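Local coordinates for protein B-agarase (Agarivorans gilvus, PDB 5Z6P) that probably hydrolyses agarose as a family 50 glycoside hydrolase, cutting the beta-linked galactan backbone of this red-algal polysaccharide, at residues P273-S278 / S291-E296; Y298-T303 / S757-R762; M662-G667 / P707-A712; M695-M700 / A751-Q756. All coordinates share one frame; numbering follows the deposited sequence.

The four contacts are built around one six-stranded mixed sheet and the helices packed on it, consistent with part of the (beta/alpha)8 barrel expected for a family 50 glycoside hydrolase. Interaction 1 lies at the turn that leads from strand 289-293 into strand 299-305, which interaction 2 then packs against helix 745-762; their centres are about 12 Å apart. Strand 299-305 also pairs with strand 709-714 of interaction 3, where Ala-302 N lies 2.9 Å from Val-710 O and Ala-302 O lies 2.9 Å from Ala-712 N. Interaction 4 joins helix 745-762 to helix 689-704, with Met-700 CE 3.7 Å from Thr-303 CG2 of interaction 2. Interactions 1 and 4 do not touch, their nearest atoms being about 12 Å apart.

Interaction 1: P273-S278 / S291-E296; sequences PRQQAS and SLVDPE
Val-293, the last residue of strand 289-293, meets Gln-275 where the chain turns back in a beta hairpin toward strand 299-305. Its CG1, trans to the backbone N (chi1 178°), reaches the loop and lies 4.0 Å from Gln-275 CB; Gln-276 O sits beside the same methyl. Asp-294 opens the turn proper. Its OD1 accepts the backbone N of Glu-296 at 2.8 Å, forming an Asx turn, and also takes the N-H of Tyr-298, while OD2 is bonded to Ser-264. The backbone of Asp-294 reaches the loop through a water, which donates to Asp-294 O and accepts from Ser-278 N. Pro-295 contributes its carbonyl, and Ala-277 CB rests 3.3 Å from Pro-295 O and equally near Glu-296 C. At Glu-296 the contact becomes directly polar. Here the carbonyl, not the carboxylate, is the acceptor, and the guanidinium of Arg-274, which also makes a cation-pi contact with Tyr-298, approaches it edge-on. Both donors converge on one atom, with Arg-274 NE 3.0 Å and Arg-274 NH2 2.9 Å from Glu-296 O, which lies in the guanidinium plane.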
loop_
_atom_site.group_PDB
_atom_site.type_symbol
_atom_site.label_atom_id
_atom_site.label_comp_id
_atom_site.label_asym_id
_atom_site.label_seq_id
_atom_site.Cartn_x
_atom_site.Cartn_y
_atom_site.Cartn_z
ATOM N N PRO A 273 27.129 -10.238 17.365
ATOM C CA PRO A 273 28.424 -9.565 17.469
ATOM C C PRO A 273 28.274 -8.161 18.035
ATOM O O PRO A 273 27.815 -7.253 17.347
ATOM C CB PRO A 273 28.932 -9.541 16.021
ATOM C CG PRO A 273 27.728 -9.770 15.173
ATOM C CD PRO A 273 26.814 -10.637 15.985
ATOM N N ARG A 274 28.635 -8.012 19.299
ATOM C CA ARG A 274 28.515 -6.755 20.019
ATOM C C ARG A 274 29.222 -5.606 19.308
ATOM O O ARG A 274 30.357 -5.737 18.857
ATOM C CB ARG A 274 29.080 -6.905 21.427
ATOM C CG ARG A 274 28.646 -5.810 22.370
ATOM C CD ARG A 274 27.170 -5.929 22.660
ATOM N NE ARG A 274 26.723 -4.900 23.582
ATOM C CZ ARG A 274 26.833 -4.994 24.898
ATOM N NH1 ARG A 274 27.390 -6.072 25.437
ATOM N NH2 ARG A 274 26.394 -4.012 25.669
ATOM N N GLN A 275 28.525 -4.482 19.207
ATOM C CA GLN A 275 29.081 -3.275 18.619
ATOM C C GLN A 275 29.198 -2.198 19.682
ATOM O O GLN A 275 28.684 -2.358 20.785
ATOM C CB GLN A 275 28.205 -2.800 17.467
ATOM C CG GLN A 275 27.839 -3.897 16.500
ATOM C CD GLN A 275 28.948 -4.192 15.539
ATOM O OE1 GLN A 275 29.579 -3.279 15.006
ATOM N NE2 GLN A 275 29.196 -5.472 15.297
ATOM N N GLN A 276 29.870 -1.100 19.355
ATOM C CA GLN A 276 29.932 0.027 20.271
ATOM C C GLN A 276 28.541 0.603 20.513
ATOM O O GLN A 276 27.710 0.629 19.605
ATOM C CB GLN A 276 30.860 1.104 19.735
ATOM C CG GLN A 276 32.310 0.675 19.607
ATOM C CD GLN A 276 33.246 1.849 19.625
ATOM O OE1 GLN A 276 33.112 2.746 20.448
ATOM N NE2 GLN A 276 34.181 1.868 18.702
ATOM N N ALA A 277 28.296 1.033 21.745
ATOM C CA ALA A 277 27.028 1.617 22.155
ATOM C C ALA A 277 27.097 3.147 22.152
ATOM O O ALA A 277 28.001 3.722 22.748
ATOM C CB ALA A 277 26.656 1.131 23.529
ATOM N N SER A 278 26.143 3.802 21.493
ATOM C CA SER A 278 26.105 5.262 21.480
ATOM C C SER A 278 25.029 5.783 22.414
ATOM O O SER A 278 24.928 6.980 22.646
ATOM C CB SER A 278 25.856 5.783 20.063
ATOM O OG SER A 278 24.588 5.358 19.575
ATOM N N SER A 291 23.343 -2.768 8.962
ATOM C CA SER A 291 22.635 -3.171 10.144
ATOM C C SER A 291 22.199 -1.950 10.922
ATOM O O SER A 291 22.812 -0.893 10.820
ATOM C CB SER A 291 23.518 -4.062 11.021
ATOM O OG SER A 291 22.811 -4.531 12.155
ATOM N N LEU A 292 21.136 -2.103 11.697
ATOM C CA LEU A 292 20.894 -1.190 12.798
ATOM C C LEU A 292 21.672 -1.709 14.027
ATOM O O LEU A 292 22.034 -2.890 14.098
ATOM C CB LEU A 292 19.398 -1.068 13.092
ATOM C CG LEU A 292 18.532 -0.289 12.076
ATOM C CD1 LEU A 292 17.047 -0.613 12.206
ATOM C CD2 LEU A 292 18.748 1.192 12.241
ATOM N N VAL A 293 21.934 -0.816 14.973
ATOM C CA VAL A 293 22.541 -1.166 16.247
ATOM C C VAL A 293 21.703 -0.521 17.338
ATOM O O VAL A 293 21.327 0.641 17.184
ATOM C CB VAL A 293 24.008 -0.673 16.328
ATOM C CG1 VAL A 293 24.614 -1.007 17.665
ATOM C CG2 VAL A 293 24.839 -1.259 15.197
ATOM N N ASP A 294 21.390 -1.249 18.418
ATOM C CA ASP A 294 20.522 -0.708 19.472
ATOM C C ASP A 294 21.331 0.192 20.426
ATOM O O ASP A 294 22.539 0.282 20.297
ATOM C CB ASP A 294 19.739 -1.857 20.196
ATOM C CG ASP A 294 20.533 -2.580 21.319
ATOM O OD1 ASP A 294 21.643 -2.158 21.708
ATOM O OD2 ASP A 294 19.990 -3.593 21.843
ATOM N N PRO A 295 20.665 0.908 21.347
ATOM C CA PRO A 295 21.416 1.863 22.180
ATOM C C PRO A 295 22.562 1.255 23.006
ATOM O O PRO A 295 23.486 1.971 23.384
ATOM C CB PRO A 295 20.345 2.429 23.103
ATOM C CG PRO A 295 19.088 2.350 22.311
ATOM C CD PRO A 295 19.211 1.111 21.456
ATOM N N GLU A 296 22.510 -0.048 23.265
ATOM C CA GLU A 296 23.547 -0.710 24.042
ATOM C C GLU A 296 24.549 -1.448 23.179
ATOM O O GLU A 296 25.385 -2.169 23.696
ATOM C CB GLU A 296 22.920 -1.689 25.030
ATOM C CG GLU A 296 22.270 -1.029 26.233
ATOM C CD GLU A 296 21.499 -2.022 27.062
ATOM O OE1 GLU A 296 21.416 -3.180 26.637
ATOM O OE2 GLU A 296 20.965 -1.644 28.122
HETATM O O HOH W 1 24.237 2.546 19.824
#

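Interaction 2: Y298-T303 / S757-R762; sequences YPYFAT and SMYPKR
The ring of Phe-301 is carried out from strand 299-305 by a first torsion of -171°, CG turned to the side opposite the backbone N, while Met-758 takes the rarer chi1 of 61° and then runs straight, so that its sulfur arrives beside that ring. This is helix-on-sheet packing, consistent with the outer layer of a (beta/alpha)8 barrel, with helix 745-762 lying against strand 299-305. The Met-aromatic contact is oblique: Met-758 SD is 3.8 Å from Phe-301 CD2 and 5.0 Å from the ring centroid. The thioether end of Met-758 also meets Thr-303 tip to tip, with SD 3.6 Å from Thr-303 CG2. Tyr-759 packs against the root of the Phe-301 side chain, its CE1 3.7 Å from Phe-301 CB. The tyrosine hydroxyl donates to the carbonyl of Gly-267, which ties the helix to the loop between helix 241-255 and strand 282-286. The helix is kinked at Tyr-759 and Pro-760, whose nitrogens make no bond to the turn before. One turn beyond Met-758, Arg-762 lays a guanidinium face over Phe-301 CE1; its nitrogens bond to the carbonyls of Asn-706 and Trp-290. The single hydrogen bond between the segments is nearly straight, Phe-301 N to Tyr-759 OH at 3.1 Å with an N-H...O angle of 166°.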
loop_
_atom_site.group_PDB
_atom_site.type_symbol
_atom_site.label_atom_id
_atom_site.label_comp_id
_atom_site.label_asym_id
_atom_site.label_seq_id
_atom_site.Cartn_x
_atom_site.Cartn_y
_atom_site.Cartn_z
ATOM N N TYR A 298 23.946 -3.792 20.740
ATOM C CA TYR A 298 23.528 -5.070 20.159
ATOM C C TYR A 298 23.026 -4.915 18.738
ATOM O O TYR A 298 22.298 -3.986 18.437
ATOM C CB TYR A 298 22.447 -5.713 21.016
ATOM C CG TYR A 298 22.915 -6.015 22.409
ATOM C CD1 TYR A 298 23.511 -7.239 22.713
ATOM C CD2 TYR A 298 22.761 -5.088 23.428
ATOM C CE1 TYR A 298 23.943 -7.518 23.981
ATOM C CE2 TYR A 298 23.180 -5.366 24.707
ATOM C CZ TYR A 298 23.777 -6.582 24.978
ATOM O OH TYR A 298 24.195 -6.844 26.256
ATOM N N PRO A 299 23.405 -5.831 17.851
ATOM C CA PRO A 299 22.890 -5.678 16.489
ATOM C C PRO A 299 21.356 -5.731 16.457
ATOM O O PRO A 299 20.734 -6.406 17.272
ATOM C CB PRO A 299 23.507 -6.856 15.740
ATOM C CG PRO A 299 24.646 -7.297 16.567
ATOM C CD PRO A 299 24.308 -6.982 17.980
ATOM N N TYR A 300 20.756 -4.984 15.536
ATOM C CA TYR A 300 19.312 -4.835 15.532
ATOM C C TYR A 300 18.735 -4.946 14.124
ATOM O O TYR A 300 19.293 -4.454 13.151
ATOM C CB TYR A 300 18.934 -3.502 16.196
ATOM C CG TYR A 300 17.444 -3.209 16.324
ATOM C CD1 TYR A 300 16.720 -3.644 17.427
ATOM C CD2 TYR A 300 16.774 -2.464 15.353
ATOM C CE1 TYR A 300 15.366 -3.368 17.555
ATOM C CE2 TYR A 300 15.415 -2.176 15.476
ATOM C CZ TYR A 300 14.717 -2.633 16.585
ATOM O OH TYR A 300 13.390 -2.351 16.722
ATOM N N PHE A 301 17.614 -5.640 14.037
ATOM C CA PHE A 301 16.859 -5.763 12.819
ATOM C C PHE A 301 15.394 -5.466 13.197
ATOM O O PHE A 301 14.873 -6.007 14.170
ATOM C CB PHE A 301 17.041 -7.150 12.211
ATOM C CG PHE A 301 16.452 -7.302 10.828
ATOM C CD1 PHE A 301 17.201 -6.992 9.697
ATOM C CD2 PHE A 301 15.155 -7.786 10.659
ATOM C CE1 PHE A 301 16.673 -7.144 8.428
ATOM C CE2 PHE A 301 14.610 -7.940 9.396
ATOM C CZ PHE A 301 15.365 -7.628 8.276
ATOM N N ALA A 302 14.748 -4.577 12.451
ATOM C CA ALA A 302 13.433 -4.050 12.864
ATOM C C ALA A 302 12.257 -4.797 12.250
ATOM O O ALA A 302 12.041 -4.727 11.052
ATOM C CB ALA A 302 13.327 -2.561 12.520
ATOM N N THR A 303 11.483 -5.498 13.075
ATOM C CA THR A 303 10.254 -6.123 12.587
ATOM C C THR A 303 9.084 -5.671 13.451
ATOM O O THR A 303 9.206 -5.566 14.670
ATOM C CB THR A 303 10.333 -7.680 12.581
ATOM O OG1 THR A 303 10.651 -8.157 13.896
ATOM C CG2 THR A 303 11.402 -8.161 11.590
ATOM N N SER A 757 14.035 -16.852 13.794
ATOM C CA SER A 757 15.125 -17.253 12.916
ATOM C C SER A 757 15.984 -16.096 12.365
ATOM O O SER A 757 17.153 -16.292 12.078
ATOM C CB SER A 757 14.565 -18.077 11.759
ATOM O OG SER A 757 14.112 -17.255 10.705
ATOM N N MET A 758 15.404 -14.908 12.206
ATOM C CA MET A 758 16.068 -13.820 11.475
ATOM C C MET A 758 17.453 -13.430 11.999
ATOM O O MET A 758 18.371 -13.227 11.216
ATOM C CB MET A 758 15.187 -12.554 11.451
ATOM C CG MET A 758 14.875 -11.971 12.824
ATOM S SD MET A 758 13.664 -10.633 12.767
ATOM C CE MET A 758 13.702 -10.097 14.463
ATOM N N TYR A 759 17.598 -13.313 13.312
ATOM C CA TYR A 759 18.853 -12.869 13.874
ATOM C C TYR A 759 19.990 -13.869 13.620
ATOM O O TYR A 759 21.045 -13.470 13.132
ATOM C CB TYR A 759 18.694 -12.583 15.373
ATOM C CG TYR A 759 18.256 -11.170 15.697
ATOM C CD1 TYR A 759 18.749 -10.088 14.983
ATOM C CD2 TYR A 759 17.349 -10.922 16.720
ATOM C CE1 TYR A 759 18.348 -8.777 15.296
ATOM C CE2 TYR A 759 16.952 -9.632 17.033
ATOM C CZ TYR A 759 17.455 -8.565 16.322
ATOM O OH TYR A 759 17.039 -7.288 16.631
ATOM N N PRO A 760 19.789 -15.162 13.942
ATOM C CA PRO A 760 20.889 -16.064 13.592
ATOM C C PRO A 760 21.121 -16.177 12.089
ATOM O O PRO A 760 22.266 -16.329 11.683
ATOM C CB PRO A 760 20.458 -17.414 14.194
ATOM C CG PRO A 760 19.048 -17.259 14.614
ATOM C CD PRO A 760 18.833 -15.805 14.861
ATOM N N LYS A 761 20.079 -16.076 11.271
ATOM C CA LYS A 761 20.290 -16.130 9.824
ATOM C C LYS A 761 21.051 -14.906 9.326
ATOM O O LYS A 761 21.973 -15.022 8.520
ATOM C CB LYS A 761 18.975 -16.239 9.071
ATOM C CG LYS A 761 19.179 -16.539 7.604
ATOM C CD LYS A 761 18.030 -16.057 6.744
ATOM C CE LYS A 761 16.689 -16.462 7.317
ATOM N NZ LYS A 761 16.486 -17.926 7.371
ATOM N N ARG A 762 20.673 -13.743 9.802
ATOM C CA ARG A 762 21.265 -12.521 9.370
ATOM C C ARG A 762 22.716 -12.407 9.690
ATOM O O ARG A 762 23.504 -12.142 8.836
ATOM C CB ARG A 762 20.571 -11.327 10.004
ATOM C CG ARG A 762 21.111 -10.001 9.549
ATOM C CD ARG A 762 20.344 -9.486 8.375
ATOM N NE ARG A 762 20.931 -8.307 7.816
ATOM C CZ ARG A 762 20.530 -7.723 6.711
ATOM N NH1 ARG A 762 19.514 -8.195 6.084
ATOM N NH2 ARG A 762 21.164 -6.664 6.276
#

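Interaction 3: M662-G667 / P707-A712; sequences MPSIIG and PYFVGA
Ser-664 holds the two strands together with both of its backbone groups: its N donates to Tyr-708 O at 2.6 Å, and its O accepts from Val-710 N at 2.8 Å. A third bond, Ile-666 N to Gly-711 O, is longer at 3.2 Å. These bonds pair strands 664-667 and 709-712 in parallel, 13° between their directions, as the two strands of a beta-alpha-beta crossover whose helix is 689-704. The ladder is not regular. Ser-664 pairs with Phe-709, but Ile-666 pairs with Ala-712, so that strand 709-712 fits one extra residue into a beta bulge at Val-710 and Gly-711.

Outward from the backbone, the side chains of Ser-664, Ile-666, Phe-709 and Ala-712 share the face of the sheet covered by helix 689-704, whose Val-703 touches both Phe-709 and Ala-712. Ser-664 CB sits over the centre of the Phe-709 ring in a CH-pi contact, 3.7 Å from the centroid and 9° off the ring normal. Ile-666, two residues on, meets the same ring obliquely: its CD1 is 3.5 Å from Phe-709 CE2. Trp-654 adds an edge-to-face contact to this phenylalanine. Beside the bulge, Pro-663 CB lies 4.1 Å from Val-710 CG1, and both residues touch Trp-290 of strand 289-293. At the far end, the paired residues bring Ile-666 CB to 3.7 Å from Ala-712 CB.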
loop_
_atom_site.group_PDB
_atom_site.type_symbol
_atom_site.label_atom_id
_atom_site.label_comp_id
_atom_site.label_asym_id
_atom_site.label_seq_id
_atom_site.Cartn_x
_atom_site.Cartn_y
_atom_site.Cartn_z
ATOM N N MET A 662 23.059 2.290 0.770
ATOM C CA MET A 662 22.506 2.859 1.992
ATOM C C MET A 662 21.756 1.770 2.759
ATOM O O MET A 662 21.160 0.894 2.140
ATOM C CB MET A 662 21.550 4.036 1.673
ATOM C CG MET A 662 22.251 5.323 1.243
ATOM S SD MET A 662 23.088 6.114 2.610
ATOM C CE MET A 662 21.693 6.824 3.479
ATOM N N PRO A 663 21.779 1.824 4.104
ATOM C CA PRO A 663 20.841 0.975 4.835
ATOM C C PRO A 663 19.415 1.374 4.476
ATOM O O PRO A 663 19.123 2.573 4.328
ATOM C CB PRO A 663 21.148 1.277 6.290
ATOM C CG PRO A 663 21.700 2.657 6.277
ATOM C CD PRO A 663 22.429 2.807 4.983
ATOM N N SER A 664 18.558 0.374 4.302
ATOM C CA SER A 664 17.209 0.584 3.798
ATOM C C SER A 664 16.185 -0.092 4.711
ATOM O O SER A 664 16.529 -1.023 5.459
ATOM C CB SER A 664 17.079 0.044 2.372
ATOM O OG SER A 664 18.093 0.566 1.527
ATOM N N ILE A 665 14.939 0.381 4.656
ATOM C CA ILE A 665 13.873 -0.230 5.447
ATOM C C ILE A 665 12.541 -0.292 4.678
ATOM O O ILE A 665 12.168 0.644 3.963
ATOM C CB ILE A 665 13.704 0.516 6.802
ATOM C CG1 ILE A 665 12.875 -0.313 7.791
ATOM C CG2 ILE A 665 13.162 1.942 6.593
ATOM C CD1 ILE A 665 12.968 0.188 9.227
ATOM N N ILE A 666 11.864 -1.435 4.769
ATOM C CA ILE A 666 10.530 -1.572 4.206
ATOM C C ILE A 666 9.518 -0.978 5.169
ATOM O O ILE A 666 9.405 -1.421 6.311
ATOM C CB ILE A 666 10.142 -3.045 3.916
ATOM C CG1 ILE A 666 11.026 -3.631 2.809
ATOM C CG2 ILE A 666 8.678 -3.119 3.471
ATOM C CD1 ILE A 666 10.882 -2.898 1.485
ATOM N N GLY A 667 8.765 0.009 4.706
ATOM C CA GLY A 667 7.796 0.673 5.562
ATOM C C GLY A 667 6.435 -0.005 5.628
ATOM O O GLY A 667 5.736 0.116 6.618
ATOM N N PRO A 707 21.242 -7.608 1.935
ATOM C CA PRO A 707 22.217 -6.988 2.832
ATOM C C PRO A 707 22.083 -5.459 2.941
ATOM O O PRO A 707 22.849 -4.859 3.677
ATOM C CB PRO A 707 23.560 -7.382 2.206
ATOM C CG PRO A 707 23.261 -7.519 0.754
ATOM C CD PRO A 707 21.844 -8.015 0.649
ATOM N N TYR A 708 21.134 -4.845 2.246
ATOM C CA TYR A 708 20.941 -3.402 2.399
ATOM C C TYR A 708 19.764 -3.076 3.292
ATOM O O TYR A 708 19.530 -1.912 3.625
ATOM C CB TYR A 708 20.769 -2.736 1.035
ATOM C CG TYR A 708 21.979 -2.950 0.184
ATOM C CD1 TYR A 708 23.067 -2.104 0.285
ATOM C CD2 TYR A 708 22.053 -4.027 -0.688
ATOM C CE1 TYR A 708 24.195 -2.305 -0.476
ATOM C CE2 TYR A 708 23.175 -4.242 -1.453
ATOM C CZ TYR A 708 24.246 -3.370 -1.342
ATOM O OH TYR A 708 25.369 -3.569 -2.097
ATOM N N PHE A 709 19.031 -4.101 3.709
ATOM C CA PHE A 709 17.845 -3.852 4.507
ATOM C C PHE A 709 18.024 -4.181 5.982
ATOM O O PHE A 709 18.669 -5.172 6.363
ATOM C CB PHE A 709 16.660 -4.611 3.920
ATOM C CG PHE A 709 15.974 -3.861 2.827
ATOM C CD1 PHE A 709 16.458 -3.907 1.533
ATOM C CD2 PHE A 709 14.865 -3.083 3.105
ATOM C CE1 PHE A 709 15.842 -3.200 0.532
ATOM C CE2 PHE A 709 14.249 -2.365 2.123
ATOM C CZ PHE A 709 14.728 -2.418 0.829
ATOM N N VAL A 710 17.463 -3.311 6.810
ATOM C CA VAL A 710 17.657 -3.417 8.237
ATOM C C VAL A 710 16.325 -3.628 8.943
ATOM O O VAL A 710 16.255 -3.622 10.160
ATOM C CB VAL A 710 18.379 -2.164 8.796
ATOM C CG1 VAL A 710 19.786 -2.049 8.170
ATOM C CG2 VAL A 710 17.558 -0.877 8.555
ATOM N N GLY A 711 15.273 -3.822 8.168
ATOM C CA GLY A 711 13.957 -4.043 8.742
ATOM C C GLY A 711 12.832 -4.084 7.726
ATOM O O GLY A 711 13.038 -3.777 6.550
ATOM N N ALA A 712 11.647 -4.491 8.187
ATOM C CA ALA A 712 10.431 -4.490 7.382
ATOM C C ALA A 712 9.191 -4.377 8.282
ATOM O O ALA A 712 9.039 -5.108 9.260
ATOM C CB ALA A 712 10.346 -5.757 6.489
#

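Interaction 4: M695-M700 / A751-Q756; sequences MFERYM and AKRVNQ
The guanidinium of Arg-753 presents its edge to Glu-697, and the carboxylate is turned 39° from the guanidinium plane. Both donors of that edge, Arg-753 NE and Arg-753 NH2, come to Glu-697 OE1 at 2.7 Å, making a side-on salt bridge concentrated on one oxygen. They arrive from the same face of the carboxylate, above its plane, whereas the oxygen itself stays close to the plane of the guanidinium. The reach depends on the glutamate being fully extended (chi1 -179°), while the arginine chain bends at its third torsion to bring its edge round. The other flat group, the ring of Phe-696, meets its partners obliquely: its CE1 is 3.8 Å from Ala-751 CA and 3.9 Å from Val-754 CG2.

Val-754 is the apolar centre of the contact, pushed between the side chains of Phe-696, Glu-697 and Met-700. Its CG2 lies 3.9 Å from Glu-697 CA, where the two helices are nearest in backbone register, and 3.7 Å from Met-700 CB. Met-700, bent at its second and third torsions, folds its methyl toward Val-754 CG1. The salt bridge thus borders a buried hydrophobic strip.

The two helical segments run nearly parallel, 22° apart with axes 9.4 Å from each other, consistent with neighbouring helices on the outside of the barrel. Both helices pack on the sheet: Met-700 touches Ala-712 of strand 709-714, and Asn-755 bonds through OD1 to Thr-303 of strand 299-305 and through ND2 to the carbonyl of Trp-428 at the end of helix 413-428.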
loop_
_atom_site.group_PDB
_atom_site.type_symbol
_atom_site.label_atom_id
_atom_site.label_comp_id
_atom_site.label_asym_id
_atom_site.label_seq_id
_atom_site.Cartn_x
_atom_site.Cartn_y
_atom_site.Cartn_z
ATOM N N MET A 695 2.913 -16.517 2.935
ATOM C CA MET A 695 3.431 -15.459 2.090
ATOM C C MET A 695 4.136 -14.396 2.923
ATOM O O MET A 695 5.096 -13.798 2.457
ATOM C CB MET A 695 2.312 -14.860 1.236
ATOM C CG MET A 695 1.785 -15.871 0.217
ATOM S SD MET A 695 0.467 -15.261 -0.840
ATOM C CE MET A 695 1.406 -14.196 -1.950
ATOM N N PHE A 696 3.670 -14.172 4.150
ATOM C CA PHE A 696 4.345 -13.261 5.067
ATOM C C PHE A 696 5.789 -13.736 5.266
ATOM O O PHE A 696 6.737 -12.950 5.190
ATOM C CB PHE A 696 3.619 -13.184 6.412
ATOM C CG PHE A 696 4.325 -12.342 7.447
ATOM C CD1 PHE A 696 5.331 -12.884 8.241
ATOM C CD2 PHE A 696 3.968 -11.012 7.638
ATOM C CE1 PHE A 696 5.983 -12.119 9.186
ATOM C CE2 PHE A 696 4.614 -10.229 8.586
ATOM C CZ PHE A 696 5.635 -10.783 9.361
ATOM N N GLU A 697 5.941 -15.031 5.508
ATOM C CA GLU A 697 7.255 -15.589 5.765
ATOM C C GLU A 697 8.141 -15.467 4.540
ATOM O O GLU A 697 9.291 -15.074 4.657
ATOM C CB GLU A 697 7.156 -17.058 6.205
ATOM C CG GLU A 697 8.491 -17.668 6.503
ATOM C CD GLU A 697 8.392 -18.933 7.333
ATOM O OE1 GLU A 697 7.348 -19.608 7.271
ATOM O OE2 GLU A 697 9.364 -19.229 8.053
ATOM N N ARG A 698 7.606 -15.798 3.370
ATOM C CA ARG A 698 8.370 -15.714 2.135
ATOM C C ARG A 698 8.863 -14.284 1.878
ATOM O O ARG A 698 10.012 -14.073 1.495
ATOM C CB ARG A 698 7.542 -16.202 0.951
ATOM C CG ARG A 698 7.445 -17.725 0.821
ATOM C CD ARG A 698 6.716 -18.102 -0.476
ATOM N NE ARG A 698 5.644 -19.045 -0.206
ATOM C CZ ARG A 698 4.434 -18.981 -0.735
ATOM N NH1 ARG A 698 4.119 -18.023 -1.594
ATOM N NH2 ARG A 698 3.539 -19.884 -0.405
ATOM N N TYR A 699 7.988 -13.309 2.096
ATOM C CA TYR A 699 8.378 -11.909 1.985
ATOM C C TYR A 699 9.535 -11.636 2.915
ATOM O O TYR A 699 10.559 -11.144 2.484
ATOM C CB TYR A 699 7.212 -10.964 2.305
ATOM C CG TYR A 699 7.476 -9.484 1.970
ATOM C CD1 TYR A 699 8.308 -8.693 2.757
ATOM C CD2 TYR A 699 6.861 -8.886 0.879
ATOM C CE1 TYR A 699 8.523 -7.321 2.446
ATOM C CE2 TYR A 699 7.083 -7.532 0.558
ATOM C CZ TYR A 699 7.902 -6.762 1.336
ATOM O OH TYR A 699 8.082 -5.437 0.993
ATOM N N MET A 700 9.391 -11.977 4.183
ATOM C CA MET A 700 10.399 -11.594 5.155
ATOM C C MET A 700 11.778 -12.201 4.917
ATOM O O MET A 700 12.781 -11.539 5.174
ATOM C CB MET A 700 9.934 -11.930 6.553
ATOM C CG MET A 700 8.869 -10.978 7.043
ATOM S SD MET A 700 9.439 -9.280 6.987
ATOM C CE MET A 700 10.797 -9.388 8.148
ATOM N N ALA A 751 4.917 -14.846 11.893
ATOM C CA ALA A 751 5.694 -13.835 12.599
ATOM C C ALA A 751 6.707 -14.491 13.547
ATOM O O ALA A 751 7.868 -14.093 13.594
ATOM C CB ALA A 751 4.784 -12.897 13.369
ATOM N N LYS A 752 6.271 -15.503 14.293
ATOM C CA LYS A 752 7.170 -16.185 15.228
ATOM C C LYS A 752 8.307 -16.952 14.519
ATOM O O LYS A 752 9.450 -16.899 14.954
ATOM C CB LYS A 752 6.380 -17.137 16.141
ATOM C CG LYS A 752 5.568 -16.404 17.196
ATOM C CD LYS A 752 4.925 -17.350 18.172
ATOM C CE LYS A 752 4.051 -16.595 19.150
ATOM N NZ LYS A 752 3.625 -17.454 20.284
ATOM N N ARG A 753 8.002 -17.646 13.430
ATOM C CA ARG A 753 9.042 -18.312 12.651
ATOM C C ARG A 753 10.062 -17.298 12.119
ATOM O O ARG A 753 11.254 -17.488 12.283
ATOM C CB ARG A 753 8.436 -19.122 11.498
ATOM C CG ARG A 753 7.559 -20.306 11.965
ATOM C CD ARG A 753 7.280 -21.270 10.831
ATOM N NE ARG A 753 6.671 -20.589 9.698
ATOM C CZ ARG A 753 5.371 -20.348 9.570
ATOM N NH1 ARG A 753 4.520 -20.763 10.502
ATOM N NH2 ARG A 753 4.929 -19.698 8.507
ATOM N N VAL A 754 9.592 -16.215 11.504
ATOM C CA VAL A 754 10.503 -15.180 11.041
ATOM C C VAL A 754 11.359 -14.596 12.174
ATOM O O VAL A 754 12.589 -14.551 12.085
ATOM C CB VAL A 754 9.753 -14.030 10.362
ATOM C CG1 VAL A 754 10.716 -12.843 10.118
ATOM C CG2 VAL A 754 9.073 -14.511 9.059
ATOM N N ASN A 755 10.697 -14.182 13.242
ATOM C CA ASN A 755 11.341 -13.436 14.305
ATOM C C ASN A 755 12.325 -14.264 15.135
ATOM O O ASN A 755 13.271 -13.718 15.689
ATOM C CB ASN A 755 10.280 -12.817 15.213
ATOM C CG ASN A 755 9.572 -11.621 14.561
ATOM O OD1 ASN A 755 10.143 -10.932 13.723
ATOM N ND2 ASN A 755 8.337 -11.374 14.961
ATOM N N GLN A 756 12.101 -15.575 15.205
ATOM C CA GLN A 756 12.993 -16.447 15.959
ATOM C C GLN A 756 14.187 -16.870 15.111
ATOM O O GLN A 756 15.243 -17.191 15.643
ATOM C CB GLN A 756 12.254 -17.688 16.480
ATOM C CG GLN A 756 12.046 -18.776 15.437
ATOM C CD GLN A 756 11.580 -20.102 16.026
ATOM O OE1 GLN A 756 11.812 -20.380 17.200
ATOM N NE2 GLN A 756 10.925 -20.927 15.205
#